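Long-range contacts in SusD superfamily protein (Bacteroides fragilis NCTC 9343, PDB 3NQP), which probably binds glycans at the bacterial outer membrane as a SusD-like surface protein: residues F327-R333 / E441-I447; N320-N326 / S475-D479; I406-R410 / L422-P426. All blocks are in the same frame, centred on the assembly; numbering follows the deposited sequence.

How the interactions relate
The three contacts, all within the SusD family region, differ in burial and in chemistry, and here it is the charges that are buried. Interaction 1 is buried and joins the loop between helices 321-325 and 333-337 to the end of helix 431-445 through a network of charges. Interaction 3, partly buried, holds helix 399-414 to the chain leaving helix 420-423 by side-chain bonds to the backbone. The two meet where E441, which serves R333 in interaction 1, also takes R410 NE in a salt bridge. Interaction 2 lies at the surface and rests on leucine packing and water; it touches interaction 1 through V323 and I447, whereas interactions 2 and 3 stay about 9 Å apart at their nearest atoms.

Interaction 1. Residues F327-R333 / E441-I447; sequences FDDADTR and EKDKEFI
A buried salt-bridge network, in which R333 serves D331, E441 and E445 together, joins the loop 327-333 to the last turn of helix 431-445. R333 NH1 and NH2 both reach one oxygen of E441, with NH2 to OE2 at 2.8 Å, end-on and from the same face of the carboxylate. NH1 is shared, because E445 OE1 takes a further bond at 2.7 Å from R333 NH1, nearly in line with its own C-O bond. The third side of the guanidinium faces D331, which is gripped side-on: R333 NE goes to D331 OD1, and R333 NH2 to D331 OD2 at 2.9 Å. With CG of D331 anti to the backbone N (chi1 -176°), OD1 can also accept from R333 N, a capping bond at the start of helix 333-337.

While the carboxylates lie round the rim of the guanidinium, K444 CB sits over one face, 3.8 Å above its plane. The same lysine passes F327, its CG over the ring at 4.1 Å from the centroid in a CH-pi contact. I447 CD1 meets the edge of that ring, 3.6 Å from F327 CZ. A water links K444 NZ to D331 OD2 and also accepts from D328 N.

The bonds round its rim to D331, E441 and E445 fix the rotation of the guanidinium, and three carboxylates probably favour a charged R333. E445 OE2 goes on to R381 and R412, which would offset its negative charge and so favour the ionised carboxylate.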
ATOM      1  N   PHE A 327     -13.396  14.891  -0.714  1.00 14.90           N
ATOM      2  CA  PHE A 327     -12.747  15.740   0.285  1.00 14.13           C
ATOM      3  C   PHE A 327     -13.493  17.070   0.477  1.00 16.27           C
ATOM      4  O   PHE A 327     -13.797  17.753  -0.499  1.00 15.64           O
ATOM      5  CB  PHE A 327     -11.316  16.094  -0.153  1.00 11.82           C
ATOM      6  CG  PHE A 327     -10.342  14.926  -0.169  1.00 13.32           C
ATOM      7  CD1 PHE A 327      -9.583  14.616   0.949  1.00 10.06           C
ATOM      8  CD2 PHE A 327     -10.104  14.215  -1.327  1.00 16.31           C
ATOM      9  CE1 PHE A 327      -8.635  13.595   0.915  1.00 12.88           C
ATOM     10  CE2 PHE A 327      -9.183  13.143  -1.348  1.00 20.11           C
ATOM     11  CZ  PHE A 327      -8.441  12.855  -0.208  1.00 18.28           C
ATOM     12  N   ASP A 328     -13.708  17.481   1.732  1.00 14.55           N
ATOM     13  CA  ASP A 328     -14.058  18.881   2.037  1.00 16.70           C
ATOM     14  C   ASP A 328     -12.920  19.801   1.656  1.00 14.75           C
ATOM     15  O   ASP A 328     -11.751  19.402   1.698  1.00 12.95           O
ATOM     16  CB  ASP A 328     -14.304  19.060   3.541  1.00 19.23           C
ATOM     17  CG  ASP A 328     -15.474  18.271   4.025  1.00 20.25           C
ATOM     18  OD1 ASP A 328     -16.498  18.284   3.321  1.00 25.06           O
ATOM     19  OD2 ASP A 328     -15.378  17.637   5.085  1.00 18.45           O
ATOM     20  N   ASP A 329     -13.238  21.028   1.260  1.00 15.72           N
ATOM     21  CA  ASP A 329     -12.193  21.974   0.895  1.00 17.48           C
ATOM     22  C   ASP A 329     -11.293  22.305   2.081  1.00 15.80           C
ATOM     23  O   ASP A 329     -10.150  22.666   1.877  1.00 15.66           O
ATOM     24  CB  ASP A 329     -12.761  23.273   0.309  1.00 20.72           C
ATOM     25  CG  ASP A 329     -13.323  23.101  -1.103  1.00 26.10           C
ATOM     26  OD1 ASP A 329     -12.882  22.224  -1.886  1.00 28.05           O
ATOM     27  OD2 ASP A 329     -14.204  23.907  -1.435  1.00 25.07           O
ATOM     28  N   ALA A 330     -11.798  22.161   3.309  1.00 15.22           N
ATOM     29  CA  ALA A 330     -11.029  22.501   4.513  1.00 14.73           C
ATOM     30  C   ALA A 330     -10.076  21.383   4.904  1.00 12.23           C
ATOM     31  O   ALA A 330      -9.314  21.538   5.830  1.00 13.86           O
ATOM     32  CB  ALA A 330     -11.962  22.800   5.706  1.00 11.73           C
ATOM     33  N   ASP A 331     -10.155  20.255   4.213  1.00 13.46           N
ATOM     34  CA  ASP A 331      -9.274  19.092   4.432  1.00 12.30           C
ATOM     35  C   ASP A 331      -8.001  19.354   3.603  1.00 13.62           C
ATOM     36  O   ASP A 331      -8.037  19.337   2.379  1.00 11.49           O
ATOM     37  CB  ASP A 331     -10.010  17.835   3.966  1.00 14.18           C
ATOM     38  CG  ASP A 331      -9.282  16.541   4.220  1.00 15.04           C
ATOM     39  OD1 ASP A 331      -8.035  16.527   4.306  1.00 14.71           O
ATOM     40  OD2 ASP A 331      -9.987  15.502   4.300  1.00 17.00           O
ATOM     41  N   THR A 332      -6.875  19.559   4.289  1.00 14.26           N
ATOM     42  CA  THR A 332      -5.582  19.862   3.638  1.00 12.50           C
ATOM     43  C   THR A 332      -5.110  18.704   2.751  1.00 11.96           C
ATOM     44  O   THR A 332      -4.325  18.923   1.854  1.00 11.03           O
ATOM     45  CB  THR A 332      -4.476  20.150   4.669  1.00 16.05           C
ATOM     46  OG1 THR A 332      -4.251  18.980   5.480  1.00  9.42           O
ATOM     47  CG2 THR A 332      -4.894  21.322   5.604  1.00 12.90           C
ATOM     48  N   ARG A 333      -5.607  17.486   2.959  1.00 10.88           N
ATOM     49  CA  ARG A 333      -5.205  16.361   2.091  1.00  9.91           C
ATOM     50  C   ARG A 333      -5.684  16.568   0.654  1.00 10.03           C
ATOM     51  O   ARG A 333      -5.123  15.987  -0.281  1.00 10.00           O
ATOM     52  CB  ARG A 333      -5.735  15.038   2.616  1.00 12.49           C
ATOM     53  CG  ARG A 333      -5.230  14.678   4.012  1.00 12.33           C
ATOM     54  CD  ARG A 333      -5.862  13.422   4.528  1.00  7.07           C
ATOM     55  NE  ARG A 333      -7.257  13.643   4.873  1.00  6.55           N
ATOM     56  CZ  ARG A 333      -7.967  12.903   5.711  1.00  7.72           C
ATOM     57  NH1 ARG A 333      -7.448  11.814   6.286  1.00 12.98           N
ATOM     58  NH2 ARG A 333      -9.214  13.229   5.959  1.00  9.19           N
ATOM     59  N   GLU A 441     -11.945   7.005   5.837  1.00 10.74           N
ATOM     60  CA  GLU A 441     -10.778   7.734   6.310  1.00 11.40           C
ATOM     61  C   GLU A 441      -9.486   7.202   5.680  1.00 10.30           C
ATOM     62  O   GLU A 441      -8.623   7.962   5.317  1.00 10.23           O
ATOM     63  CB  GLU A 441     -10.708   7.697   7.845  1.00  9.57           C
ATOM     64  CG  GLU A 441      -9.970   8.910   8.444  1.00  8.61           C
ATOM     65  CD  GLU A 441     -10.594  10.223   8.094  1.00 17.83           C
ATOM     66  OE1 GLU A 441     -11.839  10.299   8.067  1.00 11.20           O
ATOM     67  OE2 GLU A 441      -9.831  11.157   7.803  1.00 11.84           O
ATOM     68  N   LYS A 442      -9.342   5.883   5.588  1.00  9.32           N
ATOM     69  CA  LYS A 442      -8.240   5.284   4.818  1.00  8.75           C
ATOM     70  C   LYS A 442      -8.273   5.716   3.344  1.00 11.09           C
ATOM     71  O   LYS A 442      -7.230   5.959   2.761  1.00 10.50           O
ATOM     72  CB  LYS A 442      -8.272   3.757   4.923  1.00  8.65           C
ATOM     73  CG  LYS A 442      -7.800   3.262   6.282  1.00  9.49           C
ATOM     74  CD  LYS A 442      -7.458   1.741   6.313  1.00 10.71           C
ATOM     75  CE  LYS A 442      -6.102   1.498   5.623  1.00 10.73           C
ATOM     76  NZ  LYS A 442      -5.693   0.034   5.721  1.00  6.42           N
ATOM     77  N   ASP A 443      -9.468   5.825   2.770  1.00  9.10           N
ATOM     78  CA  ASP A 443      -9.624   6.222   1.371  1.00  9.58           C
ATOM     79  C   ASP A 443      -9.062   7.611   1.124  1.00 10.89           C
ATOM     80  O   ASP A 443      -8.524   7.880   0.066  1.00 12.00           O
ATOM     81  CB  ASP A 443     -11.120   6.252   0.970  1.00  9.56           C
ATOM     82  CG  ASP A 443     -11.697   4.876   0.710  1.00 13.93           C
ATOM     83  OD1 ASP A 443     -10.913   3.886   0.640  1.00 11.04           O
ATOM     84  OD2 ASP A 443     -12.955   4.800   0.630  1.00  7.66           O
ATOM     85  N   LYS A 444      -9.265   8.502   2.082  1.00  9.24           N
ATOM     86  CA  LYS A 444      -8.721   9.849   2.025  1.00  8.70           C
ATOM     87  C   LYS A 444      -7.247   9.961   2.407  1.00 11.27           C
ATOM     88  O   LYS A 444      -6.498  10.761   1.798  1.00 13.27           O
ATOM     89  CB  LYS A 444      -9.512  10.766   2.914  1.00 12.15           C
ATOM     90  CG  LYS A 444     -10.887  11.094   2.421  1.00  8.99           C
ATOM     91  CD  LYS A 444     -11.598  11.907   3.509  1.00 14.34           C
ATOM     92  CE  LYS A 444     -13.051  12.036   3.177  1.00 14.52           C
ATOM     93  NZ  LYS A 444     -13.724  12.960   4.099  1.00 11.37           N
ATOM     94  N   GLU A 445      -6.841   9.196   3.431  1.00 10.46           N
ATOM     95  CA  GLU A 445      -5.507   9.328   4.029  1.00 10.08           C
ATOM     96  C   GLU A 445      -4.427   8.700   3.130  1.00  9.18           C
ATOM     97  O   GLU A 445      -3.294   9.200   3.052  1.00  7.75           O
ATOM     98  CB  GLU A 445      -5.482   8.685   5.421  1.00  9.74           C
ATOM     99  CG  GLU A 445      -4.218   8.827   6.253  1.00  9.37           C
ATOM    100  CD  GLU A 445      -3.902  10.282   6.633  1.00 13.88           C
ATOM    101  OE1 GLU A 445      -4.807  11.128   6.619  1.00  7.97           O
ATOM    102  OE2 GLU A 445      -2.748  10.559   6.940  1.00 10.33           O
ATOM    103  N   PHE A 446      -4.788   7.609   2.470  1.00  7.84           N
ATOM    104  CA  PHE A 446      -3.822   6.724   1.820  1.00 10.88           C
ATOM    105  C   PHE A 446      -3.953   6.582   0.283  1.00 10.49           C
ATOM    106  O   PHE A 446      -3.627   5.555  -0.305  1.00  9.30           O
ATOM    107  CB  PHE A 446      -3.912   5.359   2.460  1.00  4.18           C
ATOM    108  CG  PHE A 446      -3.559   5.343   3.876  1.00 11.46           C
ATOM    109  CD1 PHE A 446      -2.269   5.662   4.289  1.00 16.54           C
ATOM    110  CD2 PHE A 446      -4.504   5.011   4.848  1.00 17.37           C
ATOM    111  CE1 PHE A 446      -1.949   5.671   5.628  1.00  8.98           C
ATOM    112  CE2 PHE A 446      -4.162   5.005   6.183  1.00 15.14           C
ATOM    113  CZ  PHE A 446      -2.882   5.345   6.566  1.00 11.25           C
ATOM    114  N   ILE A 447      -4.398   7.638  -0.355  1.00  9.19           N
ATOM    115  CA  ILE A 447      -4.350   7.732  -1.816  1.00  9.96           C
ATOM    116  C   ILE A 447      -2.915   7.484  -2.281  1.00  8.91           C
ATOM    117  O   ILE A 447      -1.980   8.134  -1.824  1.00 12.10           O
ATOM    118  CB  ILE A 447      -4.896   9.094  -2.313  1.00 10.56           C
ATOM    119  CG1 ILE A 447      -6.430   9.135  -2.112  1.00 13.39           C
ATOM    120  CG2 ILE A 447      -4.570   9.303  -3.824  1.00 11.39           C
ATOM    121  CD1 ILE A 447      -7.090  10.434  -2.447  1.00 14.98           C
TER
HETATM  122  O   HOH W   1     -12.506  15.746   3.951  1.00  9.31           O

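Interaction 2. Residues N320-N326 / S475-D479; sequences NKAVYQN and SLLGD. With EDO (1,2-ethanediol), chain E.
N320, at the N-cap of the short helix 321-325, meets L476 of the loop 475-479 with its CB, 3.6 Å from L476 CD2. Its amide is turned to the helix: CG stands anti to the backbone N (chi1 -175°), and OD1 accepts in the carbonyl plane from A322 N at 3.0 Å. K321 CB points away from the loop; its NZ donates to L353 O of strand 351-358 and to a 1,2-ethanediol, probably left from crystallisation. A322 CB then lies 3.9 Å from both L476 CD2 and L477 CD2. V323 adds CG2, which touches both methyls of L476, the two side chains crossing at about a right angle. N326 closes the row, its ND2 at 3.9 Å from L476 CD1. Its amide also donates through ND2 to a water that in turn donates to L476 O, a bridge between side chain and backbone.

L476 is thus received by one side of the helix, and it also touches R53. Within the loop, S475 OG accepts from G478 N, an ST motif. V323 also packs on F338 of strand 338-344, and Y324 lies against that strand and strand 351-358.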
ATOM      1  N   ASN A 320     -11.088   8.457 -10.439  1.00 11.72           N
ATOM      2  CA  ASN A 320     -12.408   9.009 -10.759  1.00 12.23           C
ATOM      3  C   ASN A 320     -12.484  10.310  -9.977  1.00 12.03           C
ATOM      4  O   ASN A 320     -12.027  10.378  -8.834  1.00 10.48           O
ATOM      5  CB  ASN A 320     -13.458   8.039 -10.251  1.00 14.20           C
ATOM      6  CG  ASN A 320     -14.844   8.420 -10.618  1.00 18.41           C
ATOM      7  OD1 ASN A 320     -15.381   9.420 -10.122  1.00 14.32           O
ATOM      8  ND2 ASN A 320     -15.470   7.613 -11.490  1.00 15.32           N
ATOM      9  N   LYS A 321     -13.064  11.334 -10.572  1.00 10.59           N
ATOM     10  CA  LYS A 321     -13.054  12.659  -9.952  1.00 13.42           C
ATOM     11  C   LYS A 321     -13.861  12.755  -8.636  1.00 13.55           C
ATOM     12  O   LYS A 321     -13.668  13.680  -7.840  1.00 14.58           O
ATOM     13  CB  LYS A 321     -13.579  13.681 -10.962  1.00 13.91           C
ATOM     14  CG  LYS A 321     -15.061  13.557 -11.295  1.00 12.81           C
ATOM     15  CD  LYS A 321     -15.520  14.683 -12.272  1.00 20.06           C
ATOM     16  CE  LYS A 321     -15.081  14.319 -13.739  1.00 20.73           C
ATOM     17  NZ  LYS A 321     -15.509  15.332 -14.740  1.00 20.16           N
ATOM     18  N   ALA A 322     -14.765  11.814  -8.423  1.00 12.42           N
ATOM     19  CA  ALA A 322     -15.443  11.661  -7.126  1.00 11.94           C
ATOM     20  C   ALA A 322     -14.487  11.419  -5.965  1.00  9.99           C
ATOM     21  O   ALA A 322     -14.828  11.719  -4.813  1.00 10.43           O
ATOM     22  CB  ALA A 322     -16.503  10.535  -7.182  1.00 14.59           C
ATOM     23  N   VAL A 323     -13.291  10.900  -6.227  1.00 11.30           N
ATOM     24  CA  VAL A 323     -12.324  10.694  -5.152  1.00 10.50           C
ATOM     25  C   VAL A 323     -11.912  12.076  -4.621  1.00 13.37           C
ATOM     26  O   VAL A 323     -11.970  12.335  -3.421  1.00 13.13           O
ATOM     27  CB  VAL A 323     -11.109   9.883  -5.640  1.00  9.55           C
ATOM     28  CG1 VAL A 323     -10.006   9.841  -4.625  1.00  6.06           C
ATOM     29  CG2 VAL A 323     -11.543   8.413  -6.008  1.00  6.07           C
ATOM     30  N   TYR A 324     -11.493  12.954  -5.526  1.00 12.07           N
ATOM     31  CA  TYR A 324     -11.261  14.387  -5.203  1.00 14.03           C
ATOM     32  C   TYR A 324     -12.474  15.090  -4.565  1.00 13.33           C
ATOM     33  O   TYR A 324     -12.359  15.759  -3.521  1.00 12.27           O
ATOM     34  CB  TYR A 324     -10.788  15.109  -6.456  1.00 11.09           C
ATOM     35  CG  TYR A 324     -10.464  16.600  -6.318  1.00 14.55           C
ATOM     36  CD1 TYR A 324      -9.279  17.012  -5.728  1.00  9.27           C
ATOM     37  CD2 TYR A 324     -11.342  17.582  -6.777  1.00 12.84           C
ATOM     38  CE1 TYR A 324      -8.960  18.370  -5.606  1.00 11.15           C
ATOM     39  CE2 TYR A 324     -11.023  18.973  -6.666  1.00 16.64           C
ATOM     40  CZ  TYR A 324      -9.826  19.348  -6.088  1.00 13.63           C
ATOM     41  OH  TYR A 324      -9.472  20.673  -5.955  1.00 17.90           O
ATOM     42  N   GLN A 325     -13.634  14.939  -5.163  1.00 13.73           N
ATOM     43  CA  GLN A 325     -14.841  15.648  -4.692  1.00 14.64           C
ATOM     44  C   GLN A 325     -15.310  15.163  -3.319  1.00 15.66           C
ATOM     45  O   GLN A 325     -16.041  15.879  -2.637  1.00 15.34           O
ATOM     46  CB  GLN A 325     -15.985  15.470  -5.683  1.00 13.41           C
ATOM     47  CG  GLN A 325     -15.717  16.091  -7.021  1.00 16.88           C
ATOM     48  CD  GLN A 325     -16.766  15.740  -8.040  1.00 25.05           C
ATOM     49  OE1 GLN A 325     -17.186  14.586  -8.151  1.00 15.22           O
ATOM     50  NE2 GLN A 325     -17.199  16.733  -8.790  1.00 15.85           N
ATOM     51  N   ASN A 326     -14.885  13.962  -2.922  1.00 13.61           N
ATOM     52  CA  ASN A 326     -15.171  13.450  -1.561  1.00 16.10           C
ATOM     53  C   ASN A 326     -14.501  14.224  -0.425  1.00 14.49           C
ATOM     54  O   ASN A 326     -14.935  14.160   0.723  1.00 14.60           O
ATOM     55  CB  ASN A 326     -14.721  11.994  -1.416  1.00 14.78           C
ATOM     56  CG  ASN A 326     -15.794  10.983  -1.829  1.00 31.35           C
ATOM     57  OD1 ASN A 326     -16.937  11.341  -2.125  1.00 26.76           O
ATOM     58  ND2 ASN A 326     -15.416   9.694  -1.820  1.00 36.72           N
ATOM     59  N   SER A 475     -18.202   0.463  -2.673  1.00 13.59           N
ATOM     60  CA  SER A 475     -17.930   1.162  -3.929  1.00 13.30           C
ATOM     61  C   SER A 475     -17.808   2.657  -3.714  1.00 13.88           C
ATOM     62  O   SER A 475     -18.304   3.212  -2.743  1.00 13.78           O
ATOM     63  CB  SER A 475     -19.022   0.886  -4.986  1.00 14.40           C
ATOM     64  OG  SER A 475     -20.255   1.531  -4.671  1.00 12.31           O
ATOM     65  N   LEU A 476     -17.179   3.295  -4.680  1.00 15.85           N
ATOM     66  CA  LEU A 476     -16.889   4.723  -4.621  1.00 15.87           C
ATOM     67  C   LEU A 476     -18.144   5.529  -4.535  1.00 17.96           C
ATOM     68  O   LEU A 476     -18.254   6.419  -3.671  1.00 15.66           O
ATOM     69  CB  LEU A 476     -16.110   5.178  -5.839  1.00 16.39           C
ATOM     70  CG  LEU A 476     -15.711   6.673  -5.858  1.00 13.41           C
ATOM     71  CD1 LEU A 476     -14.873   7.032  -4.633  1.00 11.89           C
ATOM     72  CD2 LEU A 476     -14.948   7.006  -7.131  1.00 15.22           C
ATOM     73  N   LEU A 477     -19.093   5.193  -5.405  1.00 17.99           N
ATOM     74  CA  LEU A 477     -20.363   5.912  -5.486  1.00 21.23           C
ATOM     75  C   LEU A 477     -21.481   5.361  -4.570  1.00 22.84           C
ATOM     76  O   LEU A 477     -22.483   6.028  -4.386  1.00 19.59           O
ATOM     77  CB  LEU A 477     -20.838   5.972  -6.955  1.00 23.14           C
ATOM     78  CG  LEU A 477     -19.954   6.785  -7.927  1.00 26.65           C
ATOM     79  CD1 LEU A 477     -20.621   6.964  -9.318  1.00 26.15           C
ATOM     80  CD2 LEU A 477     -19.544   8.164  -7.303  1.00 21.29           C
ATOM     81  N   GLY A 478     -21.340   4.144  -4.040  1.00 21.95           N
ATOM     82  CA  GLY A 478     -22.385   3.562  -3.171  1.00 21.58           C
ATOM     83  C   GLY A 478     -23.496   2.833  -3.910  1.00 23.81           C
ATOM     84  O   GLY A 478     -24.478   2.387  -3.300  1.00 25.52           O
ATOM     85  N   ASP A 479     -23.322   2.660  -5.209  1.00 24.04           N
ATOM     86  CA  ASP A 479     -24.385   2.219  -6.099  1.00 27.88           C
ATOM     87  C   ASP A 479     -24.351   0.726  -6.403  1.00 26.72           C
ATOM     88  O   ASP A 479     -25.400   0.108  -6.522  1.00 28.57           O
ATOM     89  CB  ASP A 479     -24.333   2.973  -7.425  1.00 27.23           C
ATOM     90  CG  ASP A 479     -22.966   2.856  -8.142  1.00 38.93           C
ATOM     91  OD1 ASP A 479     -21.920   2.508  -7.508  1.00 33.62           O
ATOM     92  OD2 ASP A 479     -22.940   3.149  -9.361  1.00 47.85           O
TER
HETATM   93  C1  EDO E1005     -16.224  15.740 -18.119  1.00 21.95           C
HETATM   94  O1  EDO E1005     -16.310  16.619 -16.998  1.00 29.31           O
HETATM   95  C2  EDO E1005     -14.811  15.186 -18.340  1.00 19.42           C
HETATM   96  O2  EDO E1005     -14.428  14.216 -17.350  1.00 15.12           O
HETATM   97  O   HOH W   2     -16.796   6.862  -1.279  1.00 18.02           O
HETATM   98  O   HOH W   3     -18.358   9.255  -3.597  1.00 32.28           O

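Interaction 3. Residues I406-R410 / L422-P426; sequences INLVR and LYAYP
The side-chain amide of N407, on helix 399-414, makes two hydrogen bonds to the backbone of Y425, one as acceptor and one as donor. N407 OD1 accepts from Y425 N at 2.7 Å, and N407 ND2 donates to Y425 O at 3.1 Å. Both are nearly straight, with N-H...acceptor angles of 168° and 164°. Each acceptor is met in its carbonyl plane on a lone pair, and Y425 O lies close to the plane of the amide. The side chain therefore pairs with N-H and C=O of one residue much as a neighbouring strand would, and its rotation is fixed by both ends.

A third bond comes from R410, whose NH1 reaches Y423 O at 2.9 Å. Here the donor stands above the carbonyl plane, 38° out of it, although the oxygen lies near the plane of the guanidinium. The chain of R410 is extended from CG to NE, which carries the group across to the residue that ends helix 420-423.

Packing is centred on Y425. I406 CD1 makes an apolar CH-pi contact over one face of its ring, 4.1 Å from the centroid and toward the rim; I406 CG2 meets Y425 CB at 3.9 Å. Y425 CB lies over one face of the R410 guanidinium, offset toward its rim, 3.8 Å from R410 NH1, while the ring itself is turned steeply to the guanidinium plane.

Both segments touch helix 431-445: I406 and Y425 pack on A437, Y425 OH bonds to N434, and R410 NE forms a salt bridge with E441. L408 and V409 of helix 399-414 touch helix 382-396, while the Y423 ring stacks with Y414.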
ATOM      1  N   ILE A 406     -10.105   7.689  14.522  1.00 12.38           N
ATOM      2  CA  ILE A 406     -10.570   8.453  13.354  1.00 10.68           C
ATOM      3  C   ILE A 406     -10.359   9.948  13.549  1.00 12.19           C
ATOM      4  O   ILE A 406      -9.889  10.633  12.651  1.00 12.39           O
ATOM      5  CB  ILE A 406     -12.055   8.201  13.028  1.00  9.89           C
ATOM      6  CG1 ILE A 406     -12.254   6.772  12.509  1.00 14.10           C
ATOM      7  CG2 ILE A 406     -12.577   9.225  11.977  1.00  9.48           C
ATOM      8  CD1 ILE A 406     -13.774   6.347  12.446  1.00 13.00           C
ATOM      9  N   ASN A 407     -10.708  10.455  14.714  1.00 12.69           N
ATOM     10  CA  ASN A 407     -10.569  11.883  14.971  1.00 13.81           C
ATOM     11  C   ASN A 407      -9.125  12.363  15.119  1.00 13.61           C
ATOM     12  O   ASN A 407      -8.830  13.519  14.800  1.00 13.92           O
ATOM     13  CB  ASN A 407     -11.424  12.306  16.161  1.00 13.61           C
ATOM     14  CG  ASN A 407     -12.919  12.294  15.837  1.00 16.14           C
ATOM     15  OD1 ASN A 407     -13.332  12.714  14.742  1.00 12.90           O
ATOM     16  ND2 ASN A 407     -13.742  11.820  16.794  1.00 14.50           N
ATOM     17  N   LEU A 408      -8.227  11.514  15.603  1.00 12.60           N
ATOM     18  CA  LEU A 408      -6.817  11.845  15.579  1.00 12.47           C
ATOM     19  C   LEU A 408      -6.377  12.142  14.130  1.00 14.05           C
ATOM     20  O   LEU A 408      -5.755  13.157  13.867  1.00 15.77           O
ATOM     21  CB  LEU A 408      -5.961  10.688  16.112  1.00 14.15           C
ATOM     22  CG  LEU A 408      -5.767  10.653  17.620  1.00 16.94           C
ATOM     23  CD1 LEU A 408      -5.131   9.291  18.049  1.00 16.84           C
ATOM     24  CD2 LEU A 408      -4.955  11.870  18.120  1.00 19.68           C
ATOM     25  N   VAL A 409      -6.730  11.253  13.197  1.00 11.23           N
ATOM     26  CA  VAL A 409      -6.365  11.451  11.783  1.00 11.58           C
ATOM     27  C   VAL A 409      -7.077  12.646  11.168  1.00 12.07           C
ATOM     28  O   VAL A 409      -6.421  13.468  10.505  1.00 12.92           O
ATOM     29  CB  VAL A 409      -6.615  10.173  10.977  1.00 11.59           C
ATOM     30  CG1 VAL A 409      -6.276  10.397   9.509  1.00 10.57           C
ATOM     31  CG2 VAL A 409      -5.827   8.996  11.642  1.00 11.13           C
ATOM     32  N   ARG A 410      -8.395  12.797  11.415  1.00 10.93           N
ATOM     33  CA  ARG A 410      -9.124  13.946  10.850  1.00 11.93           C
ATOM     34  C   ARG A 410      -8.581  15.244  11.363  1.00 13.68           C
ATOM     35  O   ARG A 410      -8.483  16.218  10.615  1.00 13.84           O
ATOM     36  CB  ARG A 410     -10.605  13.910  11.162  1.00 12.33           C
ATOM     37  CG  ARG A 410     -11.315  12.763  10.485  1.00 14.54           C
ATOM     38  CD  ARG A 410     -12.812  12.879  10.620  1.00 14.35           C
ATOM     39  NE  ARG A 410     -13.541  11.768   9.994  1.00 10.29           N
ATOM     40  CZ  ARG A 410     -14.863  11.677   9.955  1.00 18.65           C
ATOM     41  NH1 ARG A 410     -15.629  12.641  10.484  1.00 14.79           N
ATOM     42  NH2 ARG A 410     -15.427  10.650   9.344  1.00 11.06           N
ATOM     43  N   LEU A 422     -18.269  20.507  12.815  1.00 18.39           N
ATOM     44  CA  LEU A 422     -18.373  20.254  11.368  1.00 17.59           C
ATOM     45  C   LEU A 422     -17.811  18.859  10.977  1.00 17.90           C
ATOM     46  O   LEU A 422     -18.373  18.165  10.130  1.00 17.01           O
ATOM     47  CB  LEU A 422     -17.606  21.331  10.580  1.00 22.20           C
ATOM     48  CG  LEU A 422     -18.077  22.802  10.730  1.00 23.54           C
ATOM     49  CD1 LEU A 422     -17.303  23.745   9.754  1.00 24.11           C
ATOM     50  CD2 LEU A 422     -19.587  22.903  10.496  1.00 25.45           C
ATOM     51  N   TYR A 423     -16.688  18.501  11.566  1.00 16.37           N
ATOM     52  CA  TYR A 423     -15.794  17.450  11.021  1.00 17.08           C
ATOM     53  C   TYR A 423     -15.517  16.258  11.922  1.00 17.02           C
ATOM     54  O   TYR A 423     -14.985  15.248  11.455  1.00 19.08           O
ATOM     55  CB  TYR A 423     -14.469  18.105  10.564  1.00 16.22           C
ATOM     56  CG  TYR A 423     -14.679  19.236   9.566  1.00 18.86           C
ATOM     57  CD1 TYR A 423     -15.524  19.076   8.485  1.00 16.28           C
ATOM     58  CD2 TYR A 423     -14.038  20.446   9.712  1.00 18.05           C
ATOM     59  CE1 TYR A 423     -15.716  20.063   7.587  1.00 18.29           C
ATOM     60  CE2 TYR A 423     -14.227  21.476   8.796  1.00 17.71           C
ATOM     61  CZ  TYR A 423     -15.072  21.296   7.749  1.00 17.64           C
ATOM     62  OH  TYR A 423     -15.322  22.328   6.845  1.00 20.72           O
ATOM     63  N   ALA A 424     -15.892  16.317  13.198  1.00 16.95           N
ATOM     64  CA  ALA A 424     -15.535  15.238  14.130  1.00 16.90           C
ATOM     65  C   ALA A 424     -16.479  14.061  13.915  1.00 15.28           C
ATOM     66  O   ALA A 424     -17.640  14.262  13.629  1.00 16.30           O
ATOM     67  CB  ALA A 424     -15.615  15.710  15.579  1.00 18.77           C
ATOM     68  N   TYR A 425     -15.968  12.843  14.043  1.00 12.55           N
ATOM     69  CA  TYR A 425     -16.800  11.641  13.985  1.00 13.95           C
ATOM     70  C   TYR A 425     -17.462  11.360  15.345  1.00 13.91           C
ATOM     71  O   TYR A 425     -16.764  11.173  16.346  1.00 17.23           O
ATOM     72  CB  TYR A 425     -15.929  10.449  13.568  1.00 13.54           C
ATOM     73  CG  TYR A 425     -16.710   9.149  13.410  1.00 13.59           C
ATOM     74  CD1 TYR A 425     -17.565   8.940  12.312  1.00 16.08           C
ATOM     75  CD2 TYR A 425     -16.589   8.141  14.354  1.00 14.45           C
ATOM     76  CE1 TYR A 425     -18.289   7.745  12.187  1.00 15.20           C
ATOM     77  CE2 TYR A 425     -17.305   6.961  14.245  1.00 13.52           C
ATOM     78  CZ  TYR A 425     -18.161   6.769  13.177  1.00 14.45           C
ATOM     79  OH  TYR A 425     -18.854   5.576  13.084  1.00 12.83           O
ATOM     80  N   PRO A 426     -18.803  11.314  15.398  1.00 16.49           N
ATOM     81  CA  PRO A 426     -19.411  11.059  16.706  1.00 16.42           C
ATOM     82  C   PRO A 426     -19.432   9.571  16.920  1.00 18.36           C
ATOM     83  O   PRO A 426     -19.607   8.819  15.952  1.00 15.41           O
ATOM     84  CB  PRO A 426     -20.840  11.622  16.558  1.00 17.81           C
ATOM     85  CG  PRO A 426     -21.166  11.499  15.063  1.00 16.98           C
ATOM     86  CD  PRO A 426     -19.821  11.495  14.328  1.00 17.66           C
TER